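Local coordinates for Lmo1340 protein (Listeria monocytogenes, PDB 4NLM) that is of unknown function but is a surface protein, probably a lipoprotein, carrying a YqgU-like six-bladed beta-propeller domain, at residues F287-S292 with K300-V305; V272-T277 with M321-I326; P146-F151 with I162-Y167. All blocks are in the same frame, centred on the assembly; numbering follows the deposited sequence.

Overall arrangement
Contacts 1 and 2 adjoin on the same side of the chain's centre, their own centres about 10 Å apart; contact 3 lies opposite, its nearest atoms about 14 Å from contact 2 and about 25 Å from contact 1. Contacts 1 and 3 each pair antiparallel strands of a small sheet through backbone hydrogen bonds, contact 1 mostly buried but opening into an exposed loop, contact 3 longer and only partly buried. Contact 2 joins two loops nearer the centre, held by an asparagine side chain, a tyrosine ring and waters. Its loops flank the strands of contact 1, and Phe287 N hydrogen-bonds Tyr274 O between them.

Contact 1 (F287-S292 with K300-V305)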
# COMPACT_ATOMS: atom_id res chain seq x y z
N PHE A 287 -7.99 -9.74 6.34
CA PHE A 287 -9.08 -9.87 7.29
C PHE A 287 -10.30 -10.42 6.55
O PHE A 287 -10.52 -10.17 5.35
CB PHE A 287 -9.38 -8.53 8.01
CG PHE A 287 -8.29 -8.17 8.92
CD1 PHE A 287 -8.24 -8.76 10.18
CD2 PHE A 287 -7.31 -7.28 8.57
CE1 PHE A 287 -7.19 -8.50 11.02
CE2 PHE A 287 -6.27 -7.01 9.40
CZ PHE A 287 -6.22 -7.61 10.65
N VAL A 288 -11.10 -11.18 7.30
CA VAL A 288 -12.29 -11.82 6.79
C VAL A 288 -13.39 -11.67 7.85
O VAL A 288 -13.14 -11.97 9.00
CB VAL A 288 -12.03 -13.32 6.52
CG1 VAL A 288 -13.25 -14.04 6.05
CG2 VAL A 288 -10.95 -13.50 5.47
N PRO A 289 -14.61 -11.30 7.44
CA PRO A 289 -15.69 -11.21 8.40
C PRO A 289 -16.23 -12.58 8.75
O PRO A 289 -16.12 -13.50 7.97
CB PRO A 289 -16.78 -10.42 7.64
CG PRO A 289 -16.13 -9.95 6.39
CD PRO A 289 -15.02 -10.87 6.10
N TYR A 290 -16.88 -12.68 9.90
CA TYR A 290 -17.50 -13.92 10.32
C TYR A 290 -18.84 -14.19 9.65
O TYR A 290 -19.28 -15.34 9.58
CB TYR A 290 -17.68 -13.96 11.83
CG TYR A 290 -16.38 -14.10 12.54
CD1 TYR A 290 -15.67 -15.29 12.48
CD2 TYR A 290 -15.84 -13.07 13.27
CE1 TYR A 290 -14.48 -15.43 13.12
CE2 TYR A 290 -14.62 -13.19 13.91
CZ TYR A 290 -13.93 -14.40 13.81
OH TYR A 290 -12.75 -14.56 14.49
N LYS A 291 -19.49 -13.14 9.18
CA LYS A 291 -20.78 -13.32 8.53
C LYS A 291 -21.05 -12.16 7.58
O LYS A 291 -20.47 -11.09 7.71
CB LYS A 291 -21.91 -13.45 9.55
CG LYS A 291 -22.20 -12.17 10.28
CD LYS A 291 -23.30 -12.29 11.34
CE LYS A 291 -23.31 -11.02 12.17
NZ LYS A 291 -24.39 -11.01 13.19
N SER A 292 -21.89 -12.42 6.59
CA SER A 292 -22.29 -11.40 5.66
C SER A 292 -23.29 -10.51 6.34
O SER A 292 -24.28 -11.00 6.86
CB SER A 292 -22.92 -12.03 4.44
OG SER A 292 -23.31 -11.01 3.53
N LYS A 300 -14.27 -6.79 17.28
CA LYS A 300 -13.94 -8.22 17.19
C LYS A 300 -14.69 -8.92 16.05
O LYS A 300 -15.04 -10.10 16.11
CB LYS A 300 -14.28 -8.90 18.53
CG LYS A 300 -13.41 -8.44 19.69
CD LYS A 300 -13.80 -9.07 21.03
CE LYS A 300 -12.94 -8.52 22.15
NZ LYS A 300 -13.17 -9.22 23.44
N GLU A 301 -14.88 -8.20 14.97
CA GLU A 301 -15.74 -8.68 13.92
C GLU A 301 -15.02 -9.46 12.84
O GLU A 301 -15.69 -9.93 11.93
CB GLU A 301 -16.41 -7.44 13.38
CG GLU A 301 -17.39 -7.45 12.21
CD GLU A 301 -17.91 -6.04 11.92
OE1 GLU A 301 -18.27 -5.72 10.77
OE2 GLU A 301 -17.93 -5.21 12.86
N TYR A 302 -13.70 -9.66 12.97
CA TYR A 302 -12.91 -10.28 11.89
C TYR A 302 -11.96 -11.31 12.41
O TYR A 302 -11.57 -11.30 13.56
CB TYR A 302 -12.09 -9.20 11.15
CG TYR A 302 -12.93 -8.10 10.58
CD1 TYR A 302 -13.28 -7.02 11.34
CD2 TYR A 302 -13.43 -8.15 9.28
CE1 TYR A 302 -14.11 -6.03 10.88
CE2 TYR A 302 -14.25 -7.13 8.80
CZ TYR A 302 -14.60 -6.08 9.62
OH TYR A 302 -15.43 -5.08 9.14
N LYS A 303 -11.54 -12.16 11.48
CA LYS A 303 -10.36 -13.00 11.69
C LYS A 303 -9.31 -12.63 10.65
O LYS A 303 -9.63 -12.16 9.58
CB LYS A 303 -10.66 -14.46 11.62
CG LYS A 303 -11.50 -14.86 10.47
CD LYS A 303 -11.60 -16.37 10.46
CE LYS A 303 -12.64 -16.82 9.48
NZ LYS A 303 -12.76 -18.32 9.56
N LEU A 304 -8.08 -12.79 11.06
CA LEU A 304 -6.93 -12.58 10.18
C LEU A 304 -6.54 -13.94 9.63
O LEU A 304 -6.20 -14.86 10.39
CB LEU A 304 -5.78 -11.98 10.94
CG LEU A 304 -4.51 -11.79 10.11
CD1 LEU A 304 -4.74 -10.86 8.94
CD2 LEU A 304 -3.42 -11.26 11.01
N VAL A 305 -6.55 -14.07 8.32
CA VAL A 305 -6.17 -15.33 7.73
C VAL A 305 -5.01 -15.17 6.79
O VAL A 305 -4.69 -14.07 6.32
CB VAL A 305 -7.32 -15.98 6.97
CG1 VAL A 305 -8.53 -16.14 7.87
CG2 VAL A 305 -7.64 -15.21 5.70
O HOH W 1 -18.25 -10.51 11.34
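Leu304 sets its CD1 methyl squarely over one face of the Phe287 ring, a CH-pi contact of 4.0 Å from CD1 to the centroid. The two residues form a non-hydrogen-bonded pair in an antiparallel ladder within the beta-propeller domain, where strand 284-289 borders strand 302-308 in a three-stranded sheet. Leu304 has CG anti to its backbone N (chi1 177°), which carries the methyl across to the ring. Phe287 also reaches Tyr302, its CD1 lying 4.0 Å from Tyr302 CB, and Ile326 covers both Phe287 and Leu304 from strand 326-328 of the adjoining sheet.

Val288 points to the other face of the sheet, beside Lys303, and its CG2 meets CG2 of Val305 at 3.7 Å. Between these two faces runs the backbone ladder: Val288 N gives its hydrogen to Lys303 O, and Lys303 N returns a straighter bond to Val288 O, 168° at the hydrogen. Val288 O is further approached by Tyr302 CA, in a CA-H...O contact. Pro289 is the last bridged residue, paired with Tyr302 although their side chains diverge; the Tyr302 hydroxyl goes on to bond Glu264.

Beyond the ladder the chains part, and the Tyr290 ring leans back across the gap. Its CE2 packs 3.6 Å from Tyr302 C, while Lys300 O lies at the ring edge. The chi1 of Lys303, 46°, places CG between backbone N and carbonyl carbon, and the aliphatic chain then runs obliquely past the tyrosine, Lys303 CG and CD each 4.0 Å from Tyr290 CE1. The Tyr290 hydroxyl has its polar partners on the third strand, at Glu319 and Leu320 N. Where the strands separate, one water spans the opening, accepting from Tyr290 N at 2.9 Å and donating to Glu301 O at 2.7 Å.

Contact 2 (V272-T277 with M321-I326)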
# COMPACT_ATOMS: atom_id res chain seq x y z
N VAL A 272 -14.71 -3.71 1.70
CA VAL A 272 -13.60 -4.64 1.49
C VAL A 272 -12.65 -4.50 2.67
O VAL A 272 -12.07 -3.44 2.90
CB VAL A 272 -12.87 -4.35 0.19
CG1 VAL A 272 -11.75 -5.35 -0.00
CG2 VAL A 272 -13.84 -4.43 -0.98
N PRO A 273 -12.45 -5.58 3.43
CA PRO A 273 -11.51 -5.52 4.53
C PRO A 273 -10.08 -5.32 4.05
O PRO A 273 -9.75 -5.54 2.87
CB PRO A 273 -11.67 -6.88 5.22
CG PRO A 273 -13.03 -7.34 4.83
CD PRO A 273 -13.19 -6.85 3.42
N TYR A 274 -9.19 -4.91 4.95
CA TYR A 274 -7.81 -4.75 4.59
C TYR A 274 -7.12 -6.08 4.25
O TYR A 274 -7.36 -7.11 4.88
CB TYR A 274 -7.01 -4.07 5.70
CG TYR A 274 -7.39 -2.62 5.88
CD1 TYR A 274 -7.01 -1.68 4.93
CD2 TYR A 274 -8.12 -2.18 6.98
CE1 TYR A 274 -7.37 -0.35 5.07
CE2 TYR A 274 -8.48 -0.86 7.13
CZ TYR A 274 -8.10 0.06 6.17
OH TYR A 274 -8.48 1.37 6.33
N PHE A 275 -6.20 -6.02 3.28
CA PHE A 275 -5.30 -7.11 2.95
C PHE A 275 -3.90 -6.55 2.88
O PHE A 275 -3.68 -5.36 2.69
CB PHE A 275 -5.72 -7.87 1.68
CG PHE A 275 -5.70 -7.04 0.43
CD1 PHE A 275 -4.51 -6.83 -0.31
CD2 PHE A 275 -6.87 -6.50 -0.05
CE1 PHE A 275 -4.54 -6.05 -1.45
CE2 PHE A 275 -6.88 -5.71 -1.19
CZ PHE A 275 -5.72 -5.51 -1.90
N ASP A 276 -2.92 -7.43 3.01
CA ASP A 276 -1.50 -7.06 2.90
C ASP A 276 -1.14 -6.89 1.45
O ASP A 276 -1.25 -7.81 0.64
CB ASP A 276 -0.68 -8.18 3.54
CG ASP A 276 0.80 -8.11 3.27
OD1 ASP A 276 1.35 -7.01 3.11
OD2 ASP A 276 1.41 -9.20 3.21
N THR A 277 -0.73 -5.68 1.08
CA THR A 277 -0.36 -5.41 -0.30
C THR A 277 0.90 -6.14 -0.74
O THR A 277 1.12 -6.29 -1.93
CB THR A 277 -0.19 -3.89 -0.49
OG1 THR A 277 0.78 -3.42 0.43
CG2 THR A 277 -1.52 -3.16 -0.30
N MSE A 321 -10.61 -10.14 15.87
CA MSE A 321 -9.72 -8.99 15.66
C MSE A 321 -10.42 -7.85 15.00
O MSE A 321 -11.46 -8.04 14.37
CB MSE A 321 -8.74 -9.28 14.50
CG MSE A 321 -7.96 -10.51 14.78
SE MSE A 321 -6.15 -9.93 14.53
CE MSE A 321 -5.68 -10.11 16.44
N ASP A 322 -9.81 -6.67 15.07
CA ASP A 322 -10.28 -5.53 14.30
C ASP A 322 -9.53 -5.38 12.98
O ASP A 322 -8.31 -5.66 12.86
CB ASP A 322 -10.21 -4.24 15.05
CG ASP A 322 -11.03 -3.14 14.36
OD1 ASP A 322 -12.04 -3.47 13.62
OD2 ASP A 322 -10.70 -1.95 14.56
N ASN A 323 -10.30 -5.04 11.97
CA ASN A 323 -9.80 -4.83 10.63
C ASN A 323 -9.03 -3.52 10.57
O ASN A 323 -9.64 -2.47 10.70
CB ASN A 323 -11.01 -4.79 9.70
CG ASN A 323 -10.67 -4.39 8.28
OD1 ASN A 323 -9.84 -5.04 7.63
ND2 ASN A 323 -11.32 -3.35 7.78
N GLN A 324 -7.71 -3.57 10.40
CA GLN A 324 -6.90 -2.36 10.27
C GLN A 324 -5.79 -2.70 9.28
O GLN A 324 -5.58 -3.88 8.97
CB GLN A 324 -6.31 -1.94 11.62
CG GLN A 324 -7.38 -1.72 12.68
CD GLN A 324 -6.84 -1.21 13.99
OE1 GLN A 324 -5.65 -0.98 14.14
NE2 GLN A 324 -7.73 -0.99 14.94
N PRO A 325 -5.07 -1.71 8.76
CA PRO A 325 -4.04 -2.02 7.77
C PRO A 325 -3.00 -3.00 8.27
O PRO A 325 -2.63 -3.02 9.44
CB PRO A 325 -3.45 -0.64 7.48
CG PRO A 325 -4.58 0.31 7.69
CD PRO A 325 -5.26 -0.26 8.90
N ILE A 326 -2.47 -3.76 7.30
CA ILE A 326 -1.43 -4.78 7.51
C ILE A 326 -0.41 -4.73 6.38
O ILE A 326 -0.78 -4.49 5.26
CB ILE A 326 -1.99 -6.19 7.68
CG1 ILE A 326 -3.05 -6.50 6.61
CG2 ILE A 326 -2.51 -6.38 9.10
CD1 ILE A 326 -3.49 -7.98 6.60
O HOH W 2 -10.99 -2.10 5.07
O HOH W 3 -3.70 -3.27 4.63
O HOH W 4 -0.53 -3.28 2.89
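Tyr274 and Asn323 carry the tight half of this contact, where two loops of the propeller domain run alongside each other in the same direction. Tyr274 N donates to Asn323 OD1 at 2.8 Å, meeting a lone pair in the carbonyl plane. With chi1 at 172°, the Asn323 side chain extends away from its own N and brings OD1 to this bond. It crosses the tyrosine side chain at about a right angle, its ND2 3.5 Å from Tyr274 CD2, with the amide and ring planes 28° apart. Over one face of that ring sits Pro325, whose CG lies 3.9 Å from the centroid; its side chain runs alongside the tyrosine and points the same way. Tyr274 CD2 comes as near as 3.3 Å to Gln324 C. Next along, Ile326 lays CG1 and CD1 against the backbone at Phe275 and Asp276. Asp276 turns its carboxylate to Ser328 and to Asn278 N.

The other half is looser and wet. One water, held between Val272 O and Asn323 ND2, rests over the ring face opposite Pro325. A second links Phe275 O to Ile326 N, and a third joins Thr277 N to Ile326 O, 2.7 Å from that oxygen.

One amide oxygen and three waters, rather than direct backbone bonds, thus join the polar groups of the two loops, and the fit on the looser side depends on ordered water.

Contact 3 (P146-F151 with I162-Y167); sequences PEKIMF and IENWDY
Here two neighbouring strands of a beta hairpin, 148-155 and 159-166, pair antiparallel in the middle of a four-stranded sheet of the propeller domain. Ile149 and Trp165 exchange two nearly straight hydrogen bonds, Phe151 and Glu163 a second, slightly more bent pair, and Tyr167 N extends the ladder to Glu147 O at 3.0 Å.

On the face of Ile149 and Trp165, the Phe151 ring sits with Trp165 CB at its edge, 3.9 Å from Phe151 CE2, and Glu163 O over one face. The ring's chi1 of 54° swings it back over the partner strand, where Phe151 CE1 also meets Glu163 OE2 at 3.3 Å; ring and carboxylate planes stand 71° apart. A water lies between Glu163 OE2 and Phe151 O. Tyr167 bends across the start of the hairpin: Glu147 CA approaches its ring off-centre, while Ile149 CD1 touches Tyr167 CE2 at 4.1 Å.

The other face carries Met150, a selenomethionine, whose CG runs beside Ile162 CG2 at 3.7 Å. Asn164 meets the aliphatic part of Lys148, with Asn164 OD1 3.6 Å from Lys148 CB and ND2 beside Lys148 CD; the lysine amine continues to a salt bridge with Asp187.

Strands 137-141 and 171-174 flank the pair in its own sheet. Strands 114-120 and 126-132 of the preceding sheet cover the Phe151 and Trp165 face, whereas strand 182-184 of the following sheet packs on Met150, Ile162 and Asn164.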
# COMPACT_ATOMS: atom_id res chain seq x y z
N PRO A 146 12.30 0.20 -10.94
CA PRO A 146 12.03 1.19 -9.91
C PRO A 146 12.57 2.62 -10.14
O PRO A 146 12.43 3.48 -9.26
CB PRO A 146 12.55 0.53 -8.63
CG PRO A 146 13.64 -0.35 -9.13
CD PRO A 146 13.14 -0.89 -10.44
N GLU A 147 13.07 2.86 -11.34
CA GLU A 147 13.39 4.19 -11.75
C GLU A 147 12.09 4.96 -12.13
O GLU A 147 12.10 6.18 -12.34
CB GLU A 147 14.32 4.14 -12.95
CG GLU A 147 15.75 3.64 -12.63
CD GLU A 147 15.94 2.12 -12.47
OE1 GLU A 147 15.09 1.32 -12.92
OE2 GLU A 147 16.99 1.70 -11.92
N LYS A 148 10.99 4.22 -12.28
CA LYS A 148 9.74 4.81 -12.75
C LYS A 148 8.67 4.88 -11.66
O LYS A 148 8.37 3.86 -11.00
CB LYS A 148 9.13 3.96 -13.85
CG LYS A 148 10.02 3.78 -15.05
CD LYS A 148 9.31 2.99 -16.12
CE LYS A 148 10.33 2.57 -17.17
NZ LYS A 148 9.66 1.94 -18.33
N ILE A 149 8.09 6.07 -11.49
CA ILE A 149 6.99 6.28 -10.57
C ILE A 149 5.87 6.92 -11.36
O ILE A 149 6.02 8.02 -11.94
CB ILE A 149 7.38 7.15 -9.37
CG1 ILE A 149 8.54 6.51 -8.60
CG2 ILE A 149 6.20 7.33 -8.42
CD1 ILE A 149 9.05 7.37 -7.47
N MSE A 150 4.74 6.25 -11.40
CA MSE A 150 3.56 6.78 -12.06
C MSE A 150 2.70 7.43 -10.99
O MSE A 150 2.65 6.99 -9.84
CB MSE A 150 2.84 5.61 -12.72
CG MSE A 150 1.44 5.85 -13.26
SE MSE A 150 0.95 4.28 -14.34
CE MSE A 150 0.70 2.90 -12.95
N PHE A 151 1.98 8.49 -11.33
CA PHE A 151 1.13 9.15 -10.38
C PHE A 151 -0.07 9.78 -11.03
O PHE A 151 -0.04 10.24 -12.18
CB PHE A 151 1.91 10.14 -9.52
CG PHE A 151 2.69 11.14 -10.28
CD1 PHE A 151 2.12 12.36 -10.58
CD2 PHE A 151 4.01 10.92 -10.63
CE1 PHE A 151 2.80 13.32 -11.29
CE2 PHE A 151 4.71 11.90 -11.33
CZ PHE A 151 4.10 13.09 -11.66
N ILE A 162 -2.81 11.27 -15.41
CA ILE A 162 -1.80 10.25 -15.04
C ILE A 162 -0.50 10.54 -15.79
O ILE A 162 -0.51 10.81 -16.99
CB ILE A 162 -2.25 8.84 -15.40
CG1 ILE A 162 -3.69 8.60 -14.91
CG2 ILE A 162 -1.29 7.81 -14.80
CD1 ILE A 162 -4.17 7.22 -15.27
N GLU A 163 0.60 10.52 -15.06
CA GLU A 163 1.92 10.73 -15.64
C GLU A 163 2.89 9.72 -15.08
O GLU A 163 2.67 9.13 -14.05
CB GLU A 163 2.38 12.15 -15.28
CG GLU A 163 1.58 13.24 -15.97
CD GLU A 163 1.71 14.60 -15.30
OE1 GLU A 163 1.88 15.59 -16.03
OE2 GLU A 163 1.64 14.69 -14.06
N ASN A 164 3.96 9.50 -15.82
CA ASN A 164 5.06 8.64 -15.42
C ASN A 164 6.33 9.44 -15.35
O ASN A 164 6.73 10.08 -16.33
CB ASN A 164 5.26 7.50 -16.40
CG ASN A 164 6.38 6.56 -16.00
OD1 ASN A 164 6.51 6.21 -14.82
ND2 ASN A 164 7.15 6.14 -16.95
N TRP A 165 6.98 9.42 -14.20
CA TRP A 165 8.25 10.06 -13.99
C TRP A 165 9.38 9.07 -13.91
O TRP A 165 9.36 8.26 -12.99
CB TRP A 165 8.18 10.86 -12.70
CG TRP A 165 9.42 11.65 -12.35
CD1 TRP A 165 10.24 12.33 -13.20
CD2 TRP A 165 9.92 11.92 -11.02
NE1 TRP A 165 11.22 13.01 -12.50
CE2 TRP A 165 11.04 12.77 -11.16
CE3 TRP A 165 9.53 11.52 -9.73
CZ2 TRP A 165 11.79 13.20 -10.07
CZ3 TRP A 165 10.27 11.98 -8.64
CH2 TRP A 165 11.37 12.81 -8.82
N ASP A 166 10.28 9.09 -14.90
CA ASP A 166 11.50 8.31 -14.81
C ASP A 166 12.49 9.27 -14.17
O ASP A 166 13.00 10.18 -14.84
CB ASP A 166 12.02 7.82 -16.15
CG ASP A 166 13.22 6.95 -16.00
OD1 ASP A 166 14.06 7.24 -15.09
OD2 ASP A 166 13.33 5.96 -16.73
N TYR A 167 12.69 9.11 -12.87
CA TYR A 167 13.47 10.10 -12.14
C TYR A 167 14.96 10.00 -12.41
O TYR A 167 15.70 10.93 -12.11
CB TYR A 167 13.17 10.05 -10.65
CG TYR A 167 13.52 8.76 -9.96
CD1 TYR A 167 14.82 8.49 -9.58
CD2 TYR A 167 12.52 7.83 -9.62
CE1 TYR A 167 15.13 7.29 -8.91
CE2 TYR A 167 12.82 6.66 -8.96
CZ TYR A 167 14.12 6.38 -8.61
OH TYR A 167 14.40 5.20 -7.95
O HOH W 5 -0.41 13.13 -12.89